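Decapping and exoribonuclease protein 1 (Kluyveromyces lactis, PDB 4GPS) removes NAD caps from the 5' ends of RNAs and acts as a metal-dependent decapping enzyme and 5'-3' exoribonuclease. Local coordinates at residues 178-182 against 183-187; 188-191 against 192-195; 310-313 against 314-317; 342-346 against 347-351; 367-370 against 371-374. All coordinates share one frame; numbering follows the deposited sequence.

Interaction 1 of 5, residues 178-182 against 183-187; sequences FVSLR and HHIID. With CIT (citric acid), chain B.
Arg182 and Ile186 lie side by side and point the same way. CG of Arg182 touches CD1 of Ile186 at 3.5 Å. The methyl sits oblique to the guanidinium. The arginine chain is extended at first and then bends at chi3 (60°). The bend brings NE and NH2 to a bound citrate, which probably came from the crystallisation liquor. Arg182 NE donates to O3 of the citrate at 3.2 Å; the bond from NH2 to the same oxygen is weak. The citrate carbon C5 lies in the guanidinium plane, at its edge. His183 meets the citrate with the edge of its ring. Its ND1 donates to citrate O5 at 2.8 Å.

Here strand 176-181 runs straight into helix 182-190 of the PD-(D/E)XK nuclease domain, and the axes of the short segments lie at 104° to each other. Leu181 O takes two bonds at this corner. Ser180 OG donates to it at 2.8 Å, and His184 N at 3.2 Å. The two donors come from opposite faces of the carbonyl plane. Ile185 CD1 packs against Ser180 CB at 3.9 Å. Further up, Arg182 O accepts a straight bond from Ile186 N at 2.9 Å (175°). Arg182 NH1 forms a salt bridge with Glu293, a ligand of the divalent metal cation.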
# COMPACT_ATOMS: atom_id res chain seq x y z
N PHE A 178 -9.73 1.13 -12.11
CA PHE A 178 -8.34 1.64 -12.20
C PHE A 178 -7.50 0.41 -11.89
O PHE A 178 -7.81 -0.33 -10.93
CB PHE A 178 -8.02 2.71 -11.15
CG PHE A 178 -8.64 4.04 -11.43
CD1 PHE A 178 -10.00 4.27 -11.15
CD2 PHE A 178 -7.88 5.09 -11.94
CE1 PHE A 178 -10.58 5.51 -11.35
CE2 PHE A 178 -8.46 6.33 -12.15
CZ PHE A 178 -9.82 6.55 -11.85
N VAL A 179 -6.48 0.18 -12.72
CA VAL A 179 -5.57 -0.97 -12.61
C VAL A 179 -4.21 -0.46 -12.15
O VAL A 179 -3.61 0.38 -12.80
CB VAL A 179 -5.44 -1.64 -14.00
CG1 VAL A 179 -4.58 -2.91 -13.93
CG2 VAL A 179 -6.84 -1.95 -14.52
N SER A 180 -3.68 -0.96 -11.04
CA SER A 180 -2.43 -0.38 -10.57
C SER A 180 -1.66 -1.19 -9.51
O SER A 180 -2.23 -2.06 -8.87
CB SER A 180 -2.79 1.01 -10.00
OG SER A 180 -1.71 1.62 -9.33
N LEU A 181 -0.37 -0.90 -9.35
CA LEU A 181 0.38 -1.53 -8.26
C LEU A 181 -0.12 -0.78 -7.01
O LEU A 181 -0.48 0.41 -7.09
CB LEU A 181 1.87 -1.28 -8.41
CG LEU A 181 2.41 -1.82 -9.73
CD1 LEU A 181 3.82 -1.26 -9.96
CD2 LEU A 181 2.35 -3.35 -9.71
N ARG A 182 -0.18 -1.46 -5.87
CA ARG A 182 -0.65 -0.85 -4.64
C ARG A 182 0.09 0.45 -4.27
O ARG A 182 -0.52 1.41 -3.79
CB ARG A 182 -0.54 -1.84 -3.49
CG ARG A 182 -1.08 -1.27 -2.20
CD ARG A 182 -1.17 -2.32 -1.13
NE ARG A 182 0.16 -2.85 -0.91
CZ ARG A 182 0.44 -3.70 0.05
NH1 ARG A 182 -0.51 -4.11 0.87
NH2 ARG A 182 1.67 -4.16 0.18
N HIS A 183 1.40 0.47 -4.48
CA HIS A 183 2.23 1.63 -4.17
C HIS A 183 1.64 2.94 -4.70
O HIS A 183 1.65 3.95 -4.00
CB HIS A 183 3.64 1.44 -4.76
CG HIS A 183 4.68 2.30 -4.12
ND1 HIS A 183 5.33 1.93 -2.95
CD2 HIS A 183 5.12 3.55 -4.41
CE1 HIS A 183 6.12 2.92 -2.56
NE2 HIS A 183 6.01 3.91 -3.43
N HIS A 184 1.12 2.95 -5.93
CA HIS A 184 0.57 4.19 -6.48
C HIS A 184 -0.77 4.57 -5.92
O HIS A 184 -1.11 5.75 -5.91
CB HIS A 184 0.48 4.14 -8.00
CG HIS A 184 1.78 3.84 -8.66
ND1 HIS A 184 2.96 4.45 -8.28
CD2 HIS A 184 2.10 2.96 -9.63
CE1 HIS A 184 3.95 3.94 -8.98
NE2 HIS A 184 3.46 3.03 -9.81
N ILE A 185 -1.55 3.58 -5.46
CA ILE A 185 -2.83 3.92 -4.89
C ILE A 185 -2.47 4.56 -3.54
O ILE A 185 -2.96 5.62 -3.18
CB ILE A 185 -3.76 2.68 -4.72
CG1 ILE A 185 -4.04 2.01 -6.08
CG2 ILE A 185 -5.08 3.13 -4.15
CD1 ILE A 185 -4.59 2.98 -7.12
N ILE A 186 -1.57 3.94 -2.80
CA ILE A 186 -1.17 4.54 -1.56
C ILE A 186 -0.66 5.99 -1.81
O ILE A 186 -1.08 6.92 -1.10
CB ILE A 186 -0.08 3.69 -0.85
CG1 ILE A 186 -0.69 2.37 -0.40
CG2 ILE A 186 0.48 4.42 0.39
CD1 ILE A 186 0.35 1.28 -0.22
N ASP A 187 0.20 6.20 -2.81
CA ASP A 187 0.73 7.55 -3.06
C ASP A 187 -0.38 8.57 -3.28
O ASP A 187 -0.31 9.68 -2.77
CB ASP A 187 1.65 7.62 -4.31
CG ASP A 187 2.98 6.89 -4.14
OD1 ASP A 187 3.56 6.89 -3.02
OD2 ASP A 187 3.46 6.32 -5.16
C1 CIT B . 4.03 0.92 0.76
O1 CIT B . 3.47 1.62 -0.06
O2 CIT B . 4.79 1.49 1.73
C2 CIT B . 3.89 -0.60 0.68
C3 CIT B . 4.31 -1.10 -0.73
O7 CIT B . 3.53 -0.41 -1.70
C4 CIT B . 4.06 -2.63 -0.84
C5 CIT B . 3.85 -3.09 -2.28
O3 CIT B . 2.74 -3.34 -2.67
O4 CIT B . 4.91 -3.22 -3.12
C6 CIT B . 5.80 -0.84 -0.94
O5 CIT B . 6.22 -0.53 -2.04
O6 CIT B . 6.65 -0.97 0.11

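Interaction 2 of 5, residues 188-191 against 192-195; sequences IIMC and PFLD
Met190 O receives the amide of Phe193 at 2.8 Å from N, with an N-H...O angle of 155°. The donor stands above the carbonyl plane and not on a lone pair. A second bond follows one residue on: Leu194 N donates to Cys191 O at 3.2 Å and is nearly straight (170°). It too comes from above the carbonyl plane. The side chains fold round this turn. Met190 is bent at both chi2 and chi3, and this curls its sulfur round beside the ring of Phe193. SD lies 4.3 Å from CD1 of Phe193. It sits 56° off the ring normal, so this Met-aromatic contact is oblique.

The two i-to-i+3 bonds mark a short 3-10 turn at the C-terminal end of helix 182-190, before the loop that leads to strand 198-204. Pro192 has no amide hydrogen to give, and its ring fits against the last helical turn. Its CD lies 3.5 Å from Ile189 O. Its CB lies over one face of the Phe193 ring, offset toward the rim. The edge of that ring meets Ile189 O in its plane, with CE1 at 3.5 Å from the oxygen. Leu194 crosses Met190 at about a right angle. Its CD1 reaches Met190 CB at 4.0 Å, and its CD2 lies near the methionine methyl. Two other helices pack on these side chains: Met190 and Phe193 touch Leu312 of helix 305-319, and Phe193 also touches Ala373 of helix 370-393. Phe193 O accepts a hydrogen bond from Arg309 NE.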
# COMPACT_ATOMS: atom_id res chain seq x y z
N ILE A 188 -1.39 8.20 -4.06
CA ILE A 188 -2.48 9.09 -4.34
C ILE A 188 -3.28 9.42 -3.09
O ILE A 188 -3.67 10.55 -2.91
CB ILE A 188 -3.41 8.49 -5.40
CG1 ILE A 188 -2.71 8.48 -6.75
CG2 ILE A 188 -4.75 9.26 -5.41
CD1 ILE A 188 -3.25 7.42 -7.72
N ILE A 189 -3.52 8.43 -2.23
CA ILE A 189 -4.30 8.69 -1.03
C ILE A 189 -3.48 9.57 -0.07
O ILE A 189 -4.04 10.36 0.70
CB ILE A 189 -4.69 7.36 -0.32
CG1 ILE A 189 -5.61 6.56 -1.24
CG2 ILE A 189 -5.42 7.63 0.99
CD1 ILE A 189 -5.63 5.05 -0.88
N MET A 190 -2.15 9.43 -0.12
CA MET A 190 -1.26 10.17 0.77
C MET A 190 -1.03 11.65 0.46
O MET A 190 -0.46 12.37 1.28
CB MET A 190 0.10 9.46 0.85
CG MET A 190 0.10 8.23 1.76
SD MET A 190 -0.28 8.57 3.54
CE MET A 190 1.41 9.14 4.08
N CYS A 191 -1.45 12.12 -0.72
CA CYS A 191 -1.21 13.53 -1.09
C CYS A 191 -1.47 14.56 -0.01
O CYS A 191 -0.60 15.35 0.31
CB CYS A 191 -2.00 13.89 -2.37
SG CYS A 191 -1.33 13.07 -3.83
N PRO A 192 -2.65 14.55 0.62
CA PRO A 192 -2.85 15.58 1.66
C PRO A 192 -2.04 15.43 2.92
O PRO A 192 -2.07 16.30 3.80
CB PRO A 192 -4.36 15.53 1.93
CG PRO A 192 -4.79 14.21 1.46
CD PRO A 192 -3.91 13.85 0.30
N PHE A 193 -1.30 14.34 3.04
CA PHE A 193 -0.53 14.18 4.25
C PHE A 193 0.97 14.36 4.03
O PHE A 193 1.76 14.18 4.96
CB PHE A 193 -0.87 12.83 4.90
CG PHE A 193 -2.35 12.55 4.95
CD1 PHE A 193 -2.99 11.88 3.91
CD2 PHE A 193 -3.11 13.03 5.99
CE1 PHE A 193 -4.37 11.70 3.88
CE2 PHE A 193 -4.51 12.86 5.99
CZ PHE A 193 -5.13 12.19 4.93
N LEU A 194 1.36 14.75 2.81
CA LEU A 194 2.77 14.94 2.46
C LEU A 194 3.15 16.37 2.08
O LEU A 194 2.32 17.20 1.72
CB LEU A 194 3.15 14.03 1.29
CG LEU A 194 3.03 12.53 1.50
CD1 LEU A 194 3.25 11.83 0.16
CD2 LEU A 194 4.01 12.07 2.57
N ASP A 195 4.45 16.63 2.15
CA ASP A 195 5.03 17.91 1.82
C ASP A 195 5.72 17.86 0.46
O ASP A 195 6.45 18.78 0.10
CB ASP A 195 6.05 18.28 2.89
CG ASP A 195 6.09 19.76 3.15
OD1 ASP A 195 7.09 20.23 3.75
OD2 ASP A 195 5.11 20.44 2.74

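Interaction 3 of 5, residues 310-313 against 314-317; sequences KLLR and MWIQ
The methyl of Met314 rests against the aliphatic part of Lys310 one turn earlier. CE lies 3.5 Å from CG of Lys310 and 3.8 Å from its CD. A bend at chi3 of Met314 (-84°) brings the methyl back to the lysine chain. The sulfur of Met314 also comes near CD2 of Leu311, at 4.5 Å. Leu312 is the next bump and meets two neighbours. Its CD1 meets the six-membered ring of Trp315 at CE3, 4.0 Å away and oblique to the ring. Its CG faces CD1 of Ile316 at 4.1 Å. The leucine thus lies against both the indole and the isoleucine. With CG1 anti to the carbonyl carbon (chi1 -61°), Ile316 directs its longer branch back to Leu312, and CG1 packs on Leu312 O at 3.3 Å.

The residues belong to helix 305-319, which connects strand 290-297 to strand 325-331 in a beta-alpha-beta unit. Four successive i-to-i+4 backbone bonds run through these two turns. They include Met314 N to Lys310 O at 2.8 Å and Gln317 N to Arg313 O. Gln317, probably a substrate-binding residue as in related enzymes, stands on the same helix beside the metal ligand Glu293. The extended chain of Arg313 carries NH2 to Asp187, while NH1 binds the citrate. Trp315 NE1 donates to Thr79 OG1. The indole ring fits against Ile346 and Ile349 of helix 346-353.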
# COMPACT_ATOMS: atom_id res chain seq x y z
N LYS A 310 4.19 7.43 8.47
CA LYS A 310 4.46 6.01 8.31
C LYS A 310 3.28 5.16 8.83
O LYS A 310 2.85 4.22 8.15
CB LYS A 310 5.77 5.63 9.01
CG LYS A 310 6.04 4.16 9.01
CD LYS A 310 7.29 3.79 9.80
CE LYS A 310 8.57 4.21 9.10
NZ LYS A 310 9.74 3.79 9.93
N LEU A 311 2.77 5.49 10.01
CA LEU A 311 1.63 4.77 10.59
C LEU A 311 0.41 4.90 9.68
O LEU A 311 -0.26 3.90 9.39
CB LEU A 311 1.32 5.31 11.99
CG LEU A 311 2.41 5.01 13.03
CD1 LEU A 311 2.23 5.92 14.21
CD2 LEU A 311 2.37 3.54 13.47
N LEU A 312 0.13 6.10 9.17
CA LEU A 312 -1.02 6.27 8.29
C LEU A 312 -0.83 5.46 7.01
O LEU A 312 -1.75 4.79 6.54
CB LEU A 312 -1.23 7.76 7.95
CG LEU A 312 -2.34 8.10 6.94
CD1 LEU A 312 -3.70 7.69 7.55
CD2 LEU A 312 -2.30 9.61 6.57
N ARG A 313 0.37 5.49 6.46
CA ARG A 313 0.66 4.78 5.22
C ARG A 313 0.47 3.29 5.43
O ARG A 313 -0.11 2.59 4.60
CB ARG A 313 2.10 5.11 4.79
CG ARG A 313 2.28 5.20 3.29
CD ARG A 313 3.66 5.73 2.88
NE ARG A 313 3.64 6.07 1.46
CZ ARG A 313 3.64 5.16 0.51
NH1 ARG A 313 3.68 3.89 0.85
NH2 ARG A 313 3.52 5.49 -0.76
N MET A 314 0.92 2.82 6.59
CA MET A 314 0.84 1.43 7.01
C MET A 314 -0.65 1.02 7.04
O MET A 314 -1.05 -0.03 6.51
CB MET A 314 1.43 1.35 8.42
CG MET A 314 2.12 0.13 8.81
SD MET A 314 3.02 0.36 10.38
CE MET A 314 4.59 1.11 9.77
N TRP A 315 -1.45 1.85 7.69
CA TRP A 315 -2.86 1.61 7.77
C TRP A 315 -3.46 1.55 6.35
O TRP A 315 -4.19 0.62 6.05
CB TRP A 315 -3.53 2.73 8.57
CG TRP A 315 -5.04 2.65 8.57
CD1 TRP A 315 -5.82 1.81 9.34
CD2 TRP A 315 -5.93 3.36 7.71
NE1 TRP A 315 -7.14 1.96 9.00
CE2 TRP A 315 -7.24 2.90 8.01
CE3 TRP A 315 -5.76 4.33 6.71
CZ2 TRP A 315 -8.38 3.39 7.34
CZ3 TRP A 315 -6.90 4.82 6.05
CH2 TRP A 315 -8.18 4.34 6.37
N ILE A 316 -3.15 2.53 5.49
CA ILE A 316 -3.72 2.51 4.13
C ILE A 316 -3.26 1.26 3.42
O ILE A 316 -4.04 0.63 2.71
CB ILE A 316 -3.25 3.68 3.29
CG1 ILE A 316 -3.70 4.99 3.94
CG2 ILE A 316 -3.79 3.53 1.86
CD1 ILE A 316 -2.97 6.18 3.40
N GLN A 317 -2.00 0.89 3.63
CA GLN A 317 -1.42 -0.28 2.99
C GLN A 317 -2.17 -1.59 3.29
O GLN A 317 -2.51 -2.33 2.38
CB GLN A 317 0.05 -0.40 3.37
CG GLN A 317 0.69 -1.67 2.97
CD GLN A 317 2.07 -1.85 3.62
OE1 GLN A 317 2.65 -2.93 3.57
NE2 GLN A 317 2.60 -0.79 4.20

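Interaction 4 of 5, residues 342-346 against 347-351; sequences KAYKI and QDIYH
A side-chain-to-backbone bond marks the N-terminus of helix 346-353, just after strand 338-344. Lys345 stands at the N-cap position, and its backbone N donates to OD2 of Asp348 at 2.7 Å (161°). This is one half of a capping box, from the carboxylate three residues on back to the N-cap amide. The lysine side chain has no acceptor to supply the other half. OD2 uses its anti lone pair, away from OD1. A chi1 of -58° sets the carboxylate of Asp348 beside its own backbone N, and from there it reaches back to the cap. The side chains of Lys345 and Asp348 run side by side in the same direction. OD2 lies 3.2 Å from CB of Lys345. The ammonium itself goes elsewhere, to a salt bridge with Asp325.

Two backbone bonds start the helix: Ile349 N to Lys345 O at 3.1 Å, and Tyr350 N to Ile346 O at 2.9 Å. Tyr344 of strand 338-344 is met from two directions. CB of Asp348 comes in the plane of its ring, at the edge, 3.9 Å from CD1. Ile349 also touches Leu326 of strand 325-331. It crosses the tyrosine at about a right angle and makes a CH-pi contact. The Ile349 methyl CD1 lies 4.2 Å from the centroid of the Tyr344 ring, off-centre by 30° from the normal, with CG as the nearest ring atom at 3.7 Å.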
# COMPACT_ATOMS: atom_id res chain seq x y z
N LYS A 342 6.06 -7.14 17.32
CA LYS A 342 4.69 -6.93 17.74
C LYS A 342 3.74 -7.02 16.58
O LYS A 342 3.91 -6.33 15.58
CB LYS A 342 4.52 -5.57 18.43
CG LYS A 342 3.26 -5.48 19.28
CD LYS A 342 3.08 -4.10 19.90
CE LYS A 342 2.05 -4.12 21.05
NZ LYS A 342 0.72 -4.63 20.65
N ALA A 343 2.73 -7.86 16.73
CA ALA A 343 1.71 -8.04 15.70
C ALA A 343 0.61 -6.96 15.79
O ALA A 343 0.29 -6.47 16.88
CB ALA A 343 1.08 -9.46 15.83
N TYR A 344 0.04 -6.57 14.66
CA TYR A 344 -1.03 -5.58 14.67
C TYR A 344 -2.05 -5.97 13.66
O TYR A 344 -1.69 -6.34 12.54
CB TYR A 344 -0.53 -4.19 14.27
CG TYR A 344 0.39 -3.50 15.25
CD1 TYR A 344 -0.10 -2.67 16.23
CD2 TYR A 344 1.77 -3.67 15.16
CE1 TYR A 344 0.75 -2.01 17.09
CE2 TYR A 344 2.62 -3.02 16.01
CZ TYR A 344 2.11 -2.19 16.97
OH TYR A 344 2.97 -1.56 17.85
N LYS A 345 -3.31 -5.91 14.04
CA LYS A 345 -4.37 -6.16 13.08
C LYS A 345 -4.70 -4.75 12.57
O LYS A 345 -4.17 -3.75 13.10
CB LYS A 345 -5.56 -6.83 13.76
CG LYS A 345 -5.25 -8.27 13.96
CD LYS A 345 -6.32 -9.02 14.66
CE LYS A 345 -5.87 -10.47 14.73
NZ LYS A 345 -5.65 -11.00 13.35
N ILE A 346 -5.54 -4.67 11.53
CA ILE A 346 -5.88 -3.37 10.96
C ILE A 346 -6.53 -2.45 12.01
O ILE A 346 -6.20 -1.26 12.10
CB ILE A 346 -6.83 -3.52 9.75
CG1 ILE A 346 -7.03 -2.17 9.07
CG2 ILE A 346 -8.18 -4.08 10.20
CD1 ILE A 346 -5.75 -1.59 8.60
N GLN A 347 -7.44 -3.01 12.82
CA GLN A 347 -8.10 -2.24 13.87
C GLN A 347 -7.05 -1.68 14.86
O GLN A 347 -7.20 -0.57 15.37
CB GLN A 347 -9.11 -3.13 14.62
CG GLN A 347 -9.73 -2.48 15.85
CD GLN A 347 -10.53 -1.21 15.51
OE1 GLN A 347 -10.56 -0.26 16.31
NE2 GLN A 347 -11.19 -1.20 14.33
N ASP A 348 -5.99 -2.45 15.11
CA ASP A 348 -4.93 -2.01 16.01
C ASP A 348 -4.16 -0.82 15.43
O ASP A 348 -3.98 0.20 16.13
CB ASP A 348 -3.95 -3.15 16.34
CG ASP A 348 -4.65 -4.37 16.98
OD1 ASP A 348 -5.38 -4.20 17.97
OD2 ASP A 348 -4.46 -5.50 16.48
N ILE A 349 -3.70 -0.90 14.17
CA ILE A 349 -2.98 0.26 13.61
C ILE A 349 -3.94 1.43 13.61
O ILE A 349 -3.55 2.53 13.92
CB ILE A 349 -2.52 0.09 12.16
CG1 ILE A 349 -1.55 -1.04 12.05
CG2 ILE A 349 -1.77 1.36 11.72
CD1 ILE A 349 -0.25 -0.75 12.81
N TYR A 350 -5.21 1.17 13.29
CA TYR A 350 -6.23 2.22 13.25
C TYR A 350 -6.38 2.96 14.58
O TYR A 350 -6.37 4.19 14.64
CB TYR A 350 -7.60 1.64 12.90
CG TYR A 350 -8.65 2.71 12.87
CD1 TYR A 350 -8.68 3.64 11.84
CD2 TYR A 350 -9.57 2.85 13.91
CE1 TYR A 350 -9.59 4.71 11.84
CE2 TYR A 350 -10.49 3.92 13.93
CZ TYR A 350 -10.49 4.84 12.87
OH TYR A 350 -11.41 5.88 12.84
N HIS A 351 -6.54 2.18 15.64
CA HIS A 351 -6.71 2.73 16.97
C HIS A 351 -5.48 3.55 17.37
O HIS A 351 -5.62 4.60 17.97
CB HIS A 351 -6.98 1.61 18.00
CG HIS A 351 -7.00 2.08 19.42
ND1 HIS A 351 -7.97 2.93 19.92
CD2 HIS A 351 -6.11 1.89 20.43
CE1 HIS A 351 -7.67 3.25 21.17
NE2 HIS A 351 -6.54 2.63 21.50

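Interaction 5 of 5, residues 367-370 against 371-374; sequences KFNP and NVAN
The backbone turns into a helix at Pro370, and Asn369 O accepts the amide of Ala373 at 3.0 Å almost straight on (166°). A weak bond from Val372 N reaches the same oxygen. One residue later, Asn374 N donates to Pro370 O at 3.0 Å, tilted from the carbonyl plane.

The side chain of Asn369 folds over this first turn. Its CG is anti to the backbone N (chi1 -166°), which carries OD1 to the amide of Asn371. That bond is 2.8 Å from N to OD1, with an N-H...O angle of 151°. The donor lies in the plane of the side-chain carbonyl, on a lone pair. The amide of Asn369 is thus fixed at both ends, because its ND2 donates to the carbonyls of Tyr74 and Val72. CB of Asn371 lies 3.2 Å from OD1 of Asn369. On the apolar side, CG2 of Val372 packs against CB of Asn369 at 3.9 Å. Pro370 leads the first turn, and its ring rests on Trp315, Tyr350 and Ile353. Proline is common at the first helical position and fits here, since it has no N-H that would need a partner.

A side-chain oxygen that accepts from the backbone amide two residues on is the mark of an asparagine N-cap, here opening helix 370-393.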
# COMPACT_ATOMS: atom_id res chain seq x y z
N LYS A 367 -4.12 16.47 10.40
CA LYS A 367 -3.79 15.65 11.57
C LYS A 367 -3.70 14.14 11.25
O LYS A 367 -3.99 13.30 12.10
CB LYS A 367 -4.79 15.89 12.69
CG LYS A 367 -4.81 17.31 13.20
CD LYS A 367 -5.68 17.44 14.43
CE LYS A 367 -5.44 18.75 15.16
NZ LYS A 367 -5.99 18.68 16.55
N PHE A 368 -3.28 13.82 10.02
CA PHE A 368 -3.11 12.43 9.58
C PHE A 368 -4.29 11.54 10.01
O PHE A 368 -4.13 10.41 10.50
CB PHE A 368 -1.80 11.84 10.13
CG PHE A 368 -0.60 12.72 9.92
CD1 PHE A 368 -0.20 13.62 10.92
CD2 PHE A 368 0.13 12.67 8.74
CE1 PHE A 368 0.91 14.46 10.73
CE2 PHE A 368 1.23 13.49 8.54
CZ PHE A 368 1.62 14.39 9.54
N ASN A 369 -5.50 12.04 9.82
CA ASN A 369 -6.67 11.29 10.20
C ASN A 369 -7.04 10.27 9.10
O ASN A 369 -7.32 10.66 7.97
CB ASN A 369 -7.84 12.27 10.44
CG ASN A 369 -9.01 11.62 11.16
OD1 ASN A 369 -9.48 10.54 10.79
ND2 ASN A 369 -9.50 12.30 12.18
N PRO A 370 -7.06 8.96 9.44
CA PRO A 370 -7.41 7.95 8.44
C PRO A 370 -8.78 8.21 7.81
O PRO A 370 -9.05 7.79 6.68
CB PRO A 370 -7.42 6.64 9.22
CG PRO A 370 -6.72 6.97 10.49
CD PRO A 370 -6.98 8.38 10.78
N ASN A 371 -9.67 8.90 8.54
CA ASN A 371 -11.00 9.17 8.01
C ASN A 371 -10.97 10.24 6.94
O ASN A 371 -11.70 10.16 5.95
CB ASN A 371 -11.96 9.53 9.13
CG ASN A 371 -12.18 8.37 10.07
OD1 ASN A 371 -11.65 8.36 11.20
ND2 ASN A 371 -12.95 7.38 9.62
N VAL A 372 -10.11 11.23 7.13
CA VAL A 372 -9.96 12.26 6.12
C VAL A 372 -9.26 11.61 4.90
O VAL A 372 -9.63 11.87 3.77
CB VAL A 372 -9.13 13.43 6.69
CG1 VAL A 372 -8.75 14.41 5.59
CG2 VAL A 372 -9.96 14.11 7.77
N ALA A 373 -8.28 10.73 5.13
CA ALA A 373 -7.61 10.05 4.00
C ALA A 373 -8.70 9.31 3.19
O ALA A 373 -8.72 9.35 1.96
CB ALA A 373 -6.55 9.06 4.51
N ASN A 374 -9.61 8.64 3.90
CA ASN A 374 -10.70 7.93 3.25
C ASN A 374 -11.58 8.91 2.44
O ASN A 374 -11.97 8.61 1.32
CB ASN A 374 -11.53 7.22 4.31
CG ASN A 374 -12.62 6.39 3.72
OD1 ASN A 374 -12.39 5.68 2.76
ND2 ASN A 374 -13.81 6.48 4.27

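Interactions 1 and 2 follow each other on helix 182-190, with centres 13 Å apart. Interaction 3 touches all four others. It meets interaction 1 through the salt bridge Asp187 OD1 to Arg313 NH2, 2.7 Å, and the two share the citrate. Interaction 2 touches it where Phe193 CG lies 3.4 Å from Leu312 CD2. Interaction 4 packs on it through Trp315 CD1 and Ile346 CD1, 3.5 Å apart. Interaction 5 joins interaction 2 by Phe193 CZ to Ala373 CA, 3.4 Å. Interactions 1 and 3 border the active site: the side chains of Arg182 and Gln317 are each about 3 Å from that of the metal ligand Glu293.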